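Local structure of putative glucoamylase (Bacteroides uniformis, 4GL3) at residues Leu21-Thr26 with Val386-Tyr391; Phe27-Asp32 with Gly357-Lys362; Ile68-Val73 with Asn390-Leu395; Ala328-Ile333 with Glu342-Phe347. The protein probably hydrolyses glycosidic bonds in carbohydrates as a glucoamylase-like enzyme. All coordinates share one frame; numbering follows the deposited sequence.

Contact 1 (Leu21-Thr26 with Val386-Tyr391); sequences LVQKQT and VMIENY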
# COMPACT_ATOMS: atom_id res chain seq x y z
N LEU A 21 -8.98 -4.93 17.94
CA LEU A 21 -10.18 -5.46 17.26
C LEU A 21 -10.16 -5.12 15.76
O LEU A 21 -10.44 -5.98 14.92
CB LEU A 21 -11.47 -4.98 17.92
CG LEU A 21 -12.78 -5.47 17.28
CD1 LEU A 21 -12.88 -6.98 17.40
CD2 LEU A 21 -14.01 -4.82 17.94
N VAL A 22 -9.80 -3.88 15.41
CA VAL A 22 -9.78 -3.48 14.00
C VAL A 22 -8.76 -4.35 13.22
O VAL A 22 -9.06 -4.88 12.14
CB VAL A 22 -9.53 -1.97 13.86
CG1 VAL A 22 -9.22 -1.56 12.40
CG2 VAL A 22 -10.74 -1.22 14.42
N GLN A 23 -7.59 -4.54 13.80
CA GLN A 23 -6.57 -5.37 13.16
C GLN A 23 -7.01 -6.82 13.03
O GLN A 23 -6.82 -7.45 11.98
CB GLN A 23 -5.27 -5.30 13.98
CG GLN A 23 -4.56 -3.96 13.95
CD GLN A 23 -3.23 -4.05 14.69
OE1 GLN A 23 -3.23 -4.17 15.92
NE2 GLN A 23 -2.09 -4.05 13.94
N LYS A 24 -7.60 -7.37 14.08
CA LYS A 24 -8.02 -8.77 14.10
C LYS A 24 -9.16 -9.04 13.12
O LYS A 24 -9.14 -10.04 12.43
CB LYS A 24 -8.47 -9.15 15.49
CG LYS A 24 -8.77 -10.65 15.76
CD LYS A 24 -9.17 -10.77 17.25
CE LYS A 24 -9.51 -12.17 17.70
NZ LYS A 24 -8.33 -13.05 17.58
N GLN A 25 -10.17 -8.17 13.09
CA GLN A 25 -11.30 -8.37 12.19
C GLN A 25 -10.87 -8.22 10.73
O GLN A 25 -11.27 -9.01 9.87
CB GLN A 25 -12.45 -7.40 12.51
CG GLN A 25 -13.80 -7.83 11.91
CD GLN A 25 -14.62 -8.65 12.87
OE1 GLN A 25 -14.09 -9.27 13.80
NE2 GLN A 25 -15.92 -8.64 12.68
N THR A 26 -10.03 -7.22 10.45
CA THR A 26 -9.57 -6.95 9.10
C THR A 26 -8.64 -8.08 8.62
O THR A 26 -8.60 -8.41 7.44
CB THR A 26 -8.93 -5.53 9.00
OG1 THR A 26 -9.81 -4.57 9.65
CG2 THR A 26 -8.68 -5.09 7.55
N VAL A 386 -1.65 -2.85 8.70
CA VAL A 386 -0.21 -2.66 8.76
C VAL A 386 0.20 -1.31 9.32
O VAL A 386 1.17 -1.23 10.05
CB VAL A 386 0.45 -2.90 7.35
CG1 VAL A 386 1.93 -2.51 7.38
CG2 VAL A 386 0.29 -4.35 6.94
N MSE A 387 -0.51 -0.24 8.99
CA MSE A 387 -0.13 1.10 9.47
C MSE A 387 -0.51 1.26 10.93
O MSE A 387 0.21 1.91 11.67
CB MSE A 387 -0.73 2.22 8.60
CG MSE A 387 -0.22 2.21 7.14
SE MSE A 387 1.70 2.48 6.96
CE MSE A 387 1.85 4.41 6.94
N ILE A 388 -1.58 0.60 11.37
CA ILE A 388 -1.88 0.54 12.79
C ILE A 388 -0.69 -0.10 13.46
O ILE A 388 -0.17 0.42 14.46
CB ILE A 388 -3.20 -0.21 13.14
CG1 ILE A 388 -4.42 0.65 12.76
CG2 ILE A 388 -3.24 -0.61 14.64
CD1 ILE A 388 -5.75 -0.12 12.77
N GLU A 389 -0.19 -1.21 12.92
CA GLU A 389 0.94 -1.84 13.61
C GLU A 389 2.21 -0.95 13.61
O GLU A 389 2.93 -0.90 14.62
CB GLU A 389 1.29 -3.21 13.00
CG GLU A 389 2.26 -4.00 13.85
CD GLU A 389 1.71 -4.24 15.25
OE1 GLU A 389 0.49 -4.52 15.33
OE2 GLU A 389 2.49 -4.16 16.24
N ASN A 390 2.53 -0.32 12.48
CA ASN A 390 3.64 0.60 12.44
C ASN A 390 3.52 1.70 13.51
O ASN A 390 4.51 2.01 14.18
CB ASN A 390 3.81 1.22 11.05
CG ASN A 390 4.53 0.30 10.09
OD1 ASN A 390 5.33 -0.54 10.54
ND2 ASN A 390 4.27 0.45 8.76
N TYR A 391 2.34 2.27 13.66
CA TYR A 391 2.09 3.21 14.78
C TYR A 391 2.35 2.57 16.12
O TYR A 391 2.97 3.19 16.97
CB TYR A 391 0.65 3.73 14.75
CG TYR A 391 0.22 4.45 16.01
CD1 TYR A 391 0.83 5.63 16.40
CD2 TYR A 391 -0.78 3.92 16.82
CE1 TYR A 391 0.45 6.31 17.53
CE2 TYR A 391 -1.18 4.60 17.97
CZ TYR A 391 -0.54 5.78 18.30
OH TYR A 391 -0.89 6.45 19.42
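Q23 carries CG anti to its own carbonyl carbon (chi1 -69°) and stays extended beyond it, so that its amide crosses the gap between two helices, while E389, bent at its second torsion, swings its carboxylate round to meet it. Q23 NE2 gives a hydrogen bond of 3.0 Å to E389 OE1, almost straight at 173°. The acceptor is met on its anti side and a little out of the carboxylate plane, with amide and carboxylate nearly coplanar. The same oxygen takes a salt bridge from R70 NE, and the second oxygen, E389 OE2, is hydrogen-bonded to T393 OG1. Q23 is gripped at both ends of its amide, since OE1 is bonded to R392 NH1 and NE2 also reaches the carbonyl of I385. Beneath this polar layer I388 slants across the glutamine, with its CG2 3.4 Å from Q23 CD. Its other branch ends at V22, where I388 CD1 meets V22 CG1 at 3.8 Å. With a leucine in place of Q23, E389 would probably lose one of its donors and R392 NH1 an acceptor. The short helix segments run roughly antiparallel, their axes at 146° with a closest approach of 10.2 Å, and such packing of helices 15-27 and 378-393 is consistent with the helical barrel of six-hairpin glycosidases.

Contact 2 (Phe27-Asp32 with Gly357-Lys362); sequences FRYFWD and GEYGFK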
# COMPACT_ATOMS: atom_id res chain seq x y z
N PHE A 27 -7.90 -8.66 9.54
CA PHE A 27 -6.96 -9.74 9.25
C PHE A 27 -7.68 -10.93 8.58
O PHE A 27 -7.09 -11.65 7.76
CB PHE A 27 -6.22 -10.15 10.53
CG PHE A 27 -5.27 -11.30 10.36
CD1 PHE A 27 -4.04 -11.11 9.77
CD2 PHE A 27 -5.59 -12.55 10.83
CE1 PHE A 27 -3.15 -12.16 9.64
CE2 PHE A 27 -4.72 -13.62 10.69
CZ PHE A 27 -3.48 -13.42 10.10
N ARG A 28 -8.94 -11.13 8.92
CA ARG A 28 -9.75 -12.18 8.30
C ARG A 28 -9.73 -12.10 6.76
O ARG A 28 -9.82 -13.13 6.11
CB ARG A 28 -11.20 -12.11 8.78
CG ARG A 28 -11.47 -12.59 10.20
CD ARG A 28 -12.85 -12.13 10.63
NE ARG A 28 -13.25 -12.54 11.97
CZ ARG A 28 -14.47 -12.36 12.47
NH1 ARG A 28 -15.43 -11.74 11.75
NH2 ARG A 28 -14.76 -12.80 13.68
N TYR A 29 -9.67 -10.89 6.20
CA TYR A 29 -9.68 -10.71 4.76
C TYR A 29 -8.48 -11.43 4.10
O TYR A 29 -8.60 -11.93 3.00
CB TYR A 29 -9.68 -9.20 4.38
CG TYR A 29 -9.91 -8.96 2.91
CD1 TYR A 29 -8.85 -9.01 2.00
CD2 TYR A 29 -11.20 -8.72 2.40
CE1 TYR A 29 -9.05 -8.83 0.64
CE2 TYR A 29 -11.41 -8.53 1.03
CZ TYR A 29 -10.33 -8.58 0.14
OH TYR A 29 -10.52 -8.41 -1.22
N PHE A 30 -7.32 -11.39 4.77
CA PHE A 30 -6.10 -11.89 4.23
C PHE A 30 -5.77 -13.31 4.64
O PHE A 30 -4.89 -13.92 4.04
CB PHE A 30 -4.96 -10.97 4.65
CG PHE A 30 -5.08 -9.62 4.07
CD1 PHE A 30 -4.81 -9.41 2.71
CD2 PHE A 30 -5.63 -8.58 4.81
CE1 PHE A 30 -4.97 -8.18 2.14
CE2 PHE A 30 -5.81 -7.33 4.24
CZ PHE A 30 -5.47 -7.12 2.90
N TRP A 31 -6.42 -13.81 5.69
CA TRP A 31 -6.16 -15.12 6.22
C TRP A 31 -7.30 -16.07 5.80
O TRP A 31 -7.10 -16.91 4.94
CB TRP A 31 -5.99 -15.09 7.75
CG TRP A 31 -5.55 -16.40 8.25
CD1 TRP A 31 -6.34 -17.39 8.77
CD2 TRP A 31 -4.23 -16.92 8.20
NE1 TRP A 31 -5.57 -18.48 9.07
CE2 TRP A 31 -4.27 -18.21 8.72
CE3 TRP A 31 -3.00 -16.39 7.80
CZ2 TRP A 31 -3.13 -18.99 8.85
CZ3 TRP A 31 -1.88 -17.16 7.92
CH2 TRP A 31 -1.95 -18.45 8.43
N ASP A 32 -8.46 -15.93 6.41
CA ASP A 32 -9.60 -16.80 6.15
C ASP A 32 -10.12 -16.66 4.72
O ASP A 32 -10.51 -17.61 4.13
CB ASP A 32 -10.73 -16.48 7.12
CG ASP A 32 -10.28 -16.50 8.59
OD1 ASP A 32 -9.69 -15.52 9.05
OD2 ASP A 32 -10.49 -17.52 9.25
N GLY A 357 -18.43 -4.93 9.65
CA GLY A 357 -18.98 -6.26 9.34
C GLY A 357 -17.88 -7.30 9.39
O GLY A 357 -16.87 -7.12 10.09
N GLU A 358 -18.05 -8.36 8.63
CA GLU A 358 -17.22 -9.54 8.72
C GLU A 358 -15.72 -9.30 8.60
O GLU A 358 -14.95 -9.93 9.31
CB GLU A 358 -17.67 -10.54 7.66
CG GLU A 358 -16.82 -11.80 7.58
CD GLU A 358 -17.04 -12.79 8.72
OE1 GLU A 358 -17.98 -12.63 9.55
OE2 GLU A 358 -16.24 -13.76 8.76
N TYR A 359 -15.29 -8.40 7.72
CA TYR A 359 -13.86 -8.19 7.43
C TYR A 359 -13.40 -6.81 7.89
O TYR A 359 -12.45 -6.24 7.34
CB TYR A 359 -13.56 -8.39 5.93
CG TYR A 359 -13.89 -9.78 5.43
CD1 TYR A 359 -13.23 -10.88 5.93
CD2 TYR A 359 -14.89 -9.99 4.48
CE1 TYR A 359 -13.53 -12.16 5.52
CE2 TYR A 359 -15.19 -11.27 4.05
CZ TYR A 359 -14.50 -12.35 4.58
OH TYR A 359 -14.77 -13.63 4.20
N GLY A 360 -14.08 -6.27 8.88
CA GLY A 360 -13.77 -4.95 9.39
C GLY A 360 -14.72 -3.86 8.92
O GLY A 360 -15.93 -4.10 8.76
N PHE A 361 -14.16 -2.67 8.73
CA PHE A 361 -14.85 -1.56 8.14
C PHE A 361 -15.01 -1.82 6.65
O PHE A 361 -14.04 -2.12 5.94
CB PHE A 361 -14.11 -0.23 8.33
CG PHE A 361 -13.96 0.19 9.76
CD1 PHE A 361 -15.06 0.56 10.51
CD2 PHE A 361 -12.71 0.17 10.37
CE1 PHE A 361 -14.92 0.91 11.84
CE2 PHE A 361 -12.56 0.54 11.71
CZ PHE A 361 -13.67 0.92 12.43
N LYS A 362 -16.24 -1.62 6.19
CA LYS A 362 -16.52 -1.70 4.78
C LYS A 362 -15.85 -0.52 4.05
O LYS A 362 -15.32 0.44 4.67
CB LYS A 362 -18.03 -1.74 4.56
CG LYS A 362 -18.68 -3.04 5.00
CD LYS A 362 -20.15 -2.77 5.31
CE LYS A 362 -20.84 -3.93 5.99
NZ LYS A 362 -22.26 -3.56 6.11
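A beta hairpin with a two-residue loop, its type I turn running from G357 to G360, sets Y359 and E358 at its tip against R28 and Y29, in the chain that follows helix 15-27. The hairpin closes on itself through G357 N to G360 O at 2.8 Å and G360 N to G357 O at 3.2 Å, and the backbone angles of G360 call for glycine. At the middle of the contact is a T-shaped aromatic pair: with CG anti to the backbone N (chi1 -171°), Y29 turns the edge of its ring toward the face of Y359, with centroids 5.8 Å apart and planes at 85°. The closest side-chain approach in this pair is Y29 CD2 to Y359 CG, 4.2 Å. The hydroxyl of Y29 is hydrogen-bonded to the carbonyl of H42. R28 comes in beside the ring of Y359, its CB at the ring edge and 3.7 Å from Y359 CD1. E358 lays its CG over the centre of a face of that ring. The rest of R28 reaches, extended as far as NE, across the end of E358, where R28 NH1 and E358 OE1 form a salt bridge of 3.5 Å. The same nitrogen is held by the backbone as well: R28 NH1 donates to E358 O over 3.1 Å at 155°, meeting a lone pair of that oxygen in the carbonyl plane.

Contact 3 (Ile68-Val73 with Asn390-Leu395); sequences IERGFV and NYRTGL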
# COMPACT_ATOMS: atom_id res chain seq x y z
N ILE A 68 1.05 -12.78 13.17
CA ILE A 68 1.88 -13.64 14.00
C ILE A 68 2.25 -12.90 15.29
O ILE A 68 2.10 -13.44 16.37
CB ILE A 68 3.19 -14.08 13.31
CG1 ILE A 68 2.90 -14.99 12.10
CG2 ILE A 68 4.06 -14.82 14.32
CD1 ILE A 68 4.09 -15.16 11.16
N GLU A 69 2.75 -11.68 15.14
CA GLU A 69 3.19 -10.87 16.27
C GLU A 69 2.04 -10.50 17.21
O GLU A 69 2.27 -10.37 18.39
CB GLU A 69 3.91 -9.61 15.78
CG GLU A 69 5.27 -9.95 15.19
CD GLU A 69 6.23 -10.54 16.22
OE1 GLU A 69 6.37 -9.93 17.31
OE2 GLU A 69 6.82 -11.59 15.96
N ARG A 70 0.82 -10.34 16.68
CA ARG A 70 -0.35 -10.06 17.51
C ARG A 70 -1.02 -11.32 18.06
O ARG A 70 -1.96 -11.22 18.84
CB ARG A 70 -1.39 -9.23 16.75
CG ARG A 70 -1.00 -7.76 16.59
CD ARG A 70 -1.19 -6.98 17.88
NE ARG A 70 -0.29 -5.81 17.87
CZ ARG A 70 -0.03 -5.04 18.91
NH1 ARG A 70 -0.64 -5.26 20.07
NH2 ARG A 70 0.84 -4.05 18.81
N GLY A 71 -0.50 -12.49 17.69
CA GLY A 71 -1.06 -13.73 18.18
C GLY A 71 -2.38 -14.13 17.51
O GLY A 71 -3.08 -15.00 18.01
N PHE A 72 -2.71 -13.54 16.38
CA PHE A 72 -3.89 -13.97 15.62
C PHE A 72 -3.68 -15.35 15.01
O PHE A 72 -4.65 -16.09 14.86
CB PHE A 72 -4.26 -12.99 14.49
CG PHE A 72 -4.48 -11.55 14.92
CD1 PHE A 72 -4.90 -11.24 16.20
CD2 PHE A 72 -4.26 -10.53 14.02
CE1 PHE A 72 -5.09 -9.92 16.57
CE2 PHE A 72 -4.43 -9.23 14.38
CZ PHE A 72 -4.85 -8.91 15.66
N VAL A 73 -2.45 -15.68 14.63
CA VAL A 73 -2.06 -17.05 14.21
C VAL A 73 -0.71 -17.39 14.87
O VAL A 73 -0.01 -16.49 15.36
CB VAL A 73 -1.93 -17.20 12.65
CG1 VAL A 73 -3.28 -17.03 11.96
CG2 VAL A 73 -0.89 -16.23 12.07
N ASN A 390 2.53 -0.32 12.48
CA ASN A 390 3.64 0.60 12.44
C ASN A 390 3.52 1.70 13.51
O ASN A 390 4.51 2.01 14.18
CB ASN A 390 3.81 1.22 11.05
CG ASN A 390 4.53 0.30 10.09
OD1 ASN A 390 5.33 -0.54 10.54
ND2 ASN A 390 4.27 0.45 8.76
N TYR A 391 2.34 2.27 13.66
CA TYR A 391 2.09 3.21 14.78
C TYR A 391 2.35 2.57 16.12
O TYR A 391 2.97 3.19 16.97
CB TYR A 391 0.65 3.73 14.75
CG TYR A 391 0.22 4.45 16.01
CD1 TYR A 391 0.83 5.63 16.40
CD2 TYR A 391 -0.78 3.92 16.82
CE1 TYR A 391 0.45 6.31 17.53
CE2 TYR A 391 -1.18 4.60 17.97
CZ TYR A 391 -0.54 5.78 18.30
OH TYR A 391 -0.89 6.45 19.42
N ARG A 392 1.88 1.35 16.36
CA ARG A 392 2.01 0.79 17.71
C ARG A 392 3.43 0.26 18.06
O ARG A 392 3.83 0.35 19.17
CB ARG A 392 1.00 -0.35 17.93
CG ARG A 392 -0.47 0.02 17.69
CD ARG A 392 -1.38 -1.20 17.77
NE ARG A 392 -1.71 -1.52 19.15
CZ ARG A 392 -2.55 -2.47 19.53
NH1 ARG A 392 -3.14 -3.31 18.64
NH2 ARG A 392 -2.80 -2.61 20.81
N THR A 393 4.15 -0.34 17.11
CA THR A 393 5.46 -0.95 17.39
C THR A 393 6.54 -0.70 16.29
O THR A 393 7.67 -1.11 16.45
CB THR A 393 5.32 -2.49 17.50
OG1 THR A 393 4.84 -3.02 16.25
CG2 THR A 393 4.39 -2.92 18.69
N GLY A 394 6.18 -0.07 15.17
CA GLY A 394 7.10 0.08 14.05
C GLY A 394 7.54 -1.24 13.41
O GLY A 394 8.54 -1.25 12.69
N LEU A 395 6.78 -2.32 13.64
CA LEU A 395 7.12 -3.67 13.21
C LEU A 395 7.56 -3.79 11.76
O LEU A 395 8.67 -4.30 11.49
CB LEU A 395 5.94 -4.64 13.42
CG LEU A 395 6.21 -6.10 13.03
CD1 LEU A 395 7.28 -6.74 13.96
CD2 LEU A 395 4.92 -6.92 13.10
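R70 and R392 lie flat on one another, their guanidinium planes only 11° apart and the group centres 3.6 Å from each other. The stack is offset: R70 NH1 sits over R392 CZ at 3.4 Å, while R70 NH2 lies above R392 NE at 3.6 Å. The like charges are close, and each has a carboxylate partner. R70 NE makes a salt bridge with E389 OE1 and R392 NH2 one with D16 OD1, which probably eases the repulsion. A bend at its third torsion (83°) turns the guanidinium of R392 toward R70, and its NH1 is fixed by Q23 OE1 and T20 OG1. Were a leucine to stand at R392, R70 would probably lose the plane it rests on, and D16 and Q23 would be left without this partner. The partners come from two helix ends: helix 54-69 finishes in a Schellman motif at G71, whose positive phi suits glycine, and helix 378-393 gives way at G394, also with positive phi, to helix 395-401. T393 CG2 comes within 3.7 Å of R70 NH2. Beyond it the stem of E69 crosses the end of L395 at a slant, with E69 CG 3.7 Å from L395 CD2, and the carboxylate leaves through OE2 for the hydroxyl of Y140.

Contact 4 (Ala328-Ile333 with Glu342-Phe347); sequences AALSSI and EAMRYF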
# COMPACT_ATOMS: atom_id res chain seq x y z
N ALA A 328 -8.49 5.93 4.53
CA ALA A 328 -7.80 7.24 4.50
C ALA A 328 -7.33 7.63 5.91
O ALA A 328 -6.12 7.69 6.17
CB ALA A 328 -8.69 8.35 3.88
N ALA A 329 -8.27 7.89 6.81
CA ALA A 329 -7.92 8.31 8.18
C ALA A 329 -7.18 7.19 8.94
O ALA A 329 -6.18 7.45 9.62
CB ALA A 329 -9.15 8.76 8.97
N LEU A 330 -7.66 5.97 8.83
CA LEU A 330 -7.19 4.90 9.69
C LEU A 330 -5.74 4.59 9.38
O LEU A 330 -4.91 4.46 10.29
CB LEU A 330 -8.07 3.66 9.56
CG LEU A 330 -9.55 3.81 9.99
CD1 LEU A 330 -10.24 2.46 10.05
CD2 LEU A 330 -9.66 4.54 11.29
N SER A 331 -5.41 4.52 8.09
CA SER A 331 -4.05 4.15 7.71
C SER A 331 -3.02 5.28 7.89
O SER A 331 -1.80 5.03 7.79
CB SER A 331 -4.02 3.61 6.30
OG SER A 331 -4.87 2.49 6.17
N SER A 332 -3.51 6.49 8.14
CA SER A 332 -2.71 7.65 8.42
C SER A 332 -2.41 7.82 9.92
O SER A 332 -1.84 8.84 10.32
CB SER A 332 -3.41 8.91 7.85
OG SER A 332 -3.19 9.00 6.43
N ILE A 333 -2.80 6.81 10.72
CA ILE A 333 -2.60 6.80 12.18
C ILE A 333 -1.17 7.15 12.65
O ILE A 333 -1.05 7.93 13.57
CB ILE A 333 -3.15 5.48 12.85
CG1 ILE A 333 -3.12 5.58 14.40
CG2 ILE A 333 -2.45 4.23 12.32
CD1 ILE A 333 -4.11 4.63 15.11
N GLU A 342 -9.78 9.28 16.59
CA GLU A 342 -11.09 9.93 16.73
C GLU A 342 -12.05 9.41 15.61
O GLU A 342 -13.22 9.08 15.86
CB GLU A 342 -10.91 11.45 16.63
CG GLU A 342 -12.14 12.29 16.87
CD GLU A 342 -11.81 13.77 17.08
OE1 GLU A 342 -10.68 14.22 16.75
OE2 GLU A 342 -12.68 14.49 17.61
N ALA A 343 -11.54 9.31 14.39
CA ALA A 343 -12.31 8.83 13.24
C ALA A 343 -12.61 7.35 13.42
O ALA A 343 -13.73 6.90 13.17
CB ALA A 343 -11.52 9.06 11.94
N MSE A 344 -11.62 6.59 13.89
CA MSE A 344 -11.79 5.16 14.14
C MSE A 344 -12.94 4.90 15.11
O MSE A 344 -13.78 4.03 14.88
CB MSE A 344 -10.51 4.54 14.69
CG MSE A 344 -10.47 3.01 14.61
SE MSE A 344 -8.84 2.24 15.46
CE MSE A 344 -7.50 3.02 14.32
N ARG A 345 -12.97 5.65 16.20
CA ARG A 345 -13.97 5.42 17.22
C ARG A 345 -15.36 5.82 16.71
O ARG A 345 -16.35 5.16 17.04
CB ARG A 345 -13.63 6.17 18.52
CG ARG A 345 -14.52 5.81 19.70
CD ARG A 345 -13.96 6.38 21.01
NE ARG A 345 -12.68 5.76 21.37
CZ ARG A 345 -12.55 4.59 21.99
NH1 ARG A 345 -13.64 3.89 22.36
NH2 ARG A 345 -11.34 4.11 22.26
N TYR A 346 -15.43 6.88 15.92
CA TYR A 346 -16.70 7.33 15.33
C TYR A 346 -17.23 6.26 14.35
O TYR A 346 -18.43 5.93 14.37
CB TYR A 346 -16.52 8.69 14.64
CG TYR A 346 -17.76 9.15 13.88
CD1 TYR A 346 -18.88 9.64 14.55
CD2 TYR A 346 -17.81 9.07 12.49
CE1 TYR A 346 -20.00 10.06 13.84
CE2 TYR A 346 -18.92 9.47 11.79
CZ TYR A 346 -20.01 9.95 12.46
OH TYR A 346 -21.08 10.33 11.73
N PHE A 347 -16.33 5.72 13.52
CA PHE A 347 -16.71 4.73 12.54
C PHE A 347 -17.23 3.47 13.22
O PHE A 347 -18.17 2.86 12.74
CB PHE A 347 -15.53 4.33 11.63
CG PHE A 347 -14.98 5.44 10.77
CD1 PHE A 347 -15.74 6.54 10.41
CD2 PHE A 347 -13.69 5.36 10.30
CE1 PHE A 347 -15.20 7.54 9.61
CE2 PHE A 347 -13.14 6.33 9.49
CZ PHE A 347 -13.90 7.43 9.15
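This is a buried, wholly apolar contact between consecutive helices, 326-331 and 337-349, and no hydrogen bond joins the two segments. Small side chains allow close approach: A329 CB touches A343 CB at 3.8 Å, and the nearest CA atoms, those of L330 and M344, are 6.4 Å apart. L330 is the main intruder. One of its branches, CD2, presses on the root of the selenomethionine M344, 3.5 Å from M344 CB and 3.6 Å from M344 CA, with the two side chains at about a right angle. That same methyl also reaches the ring of F347, L330 CD2 standing 4.2 Å from F347 CD2. M344 leaves its backbone with CG anti to N (chi1 -164°) and then bends at its last torsion (-63°), which brings the terminal methyl back toward the residues just past helix 326-331. There M344 CE meets I333 CD1 at 3.8 Å, so that M344 lies against L330 with CB, CG and CE and reaches I333 with its methyl. A polar tie lies alongside, where A329 O is hydrogen-bonded to S340 OG on helix 337-349. The pair is enclosed on several sides: helix 15-27 brings L18, M19 and V22 against M344, helix 378-393 adds I388 to M344 and Y391 to I333, and F361 of strand 360-361 packs on both L330 and F347.

In the fold
Helices 15-27 and 378-393 form contact 1, and the other three contacts touch it. Contacts 1 and 3, with centres about 8 Å apart, share N390 and Y391 and exchange polar bonds: Q23 OE1 to R392 NH1 at 2.9 Å and E389 OE1 to R70 NE at 3.0 Å. Contact 2, about 11 Å from contact 1 between centres, is joined to it by Q25 NE2, 3.1 Å from G357 O. Contact 4, also about 11 Å from contact 1, meets it through apolar atoms such as I333 CG1 and Y391 CD2. F361 bridges contacts 2 and 4. A glycerol, probably from the crystallisation liquor, lies about 4 Å from the R28 side chain.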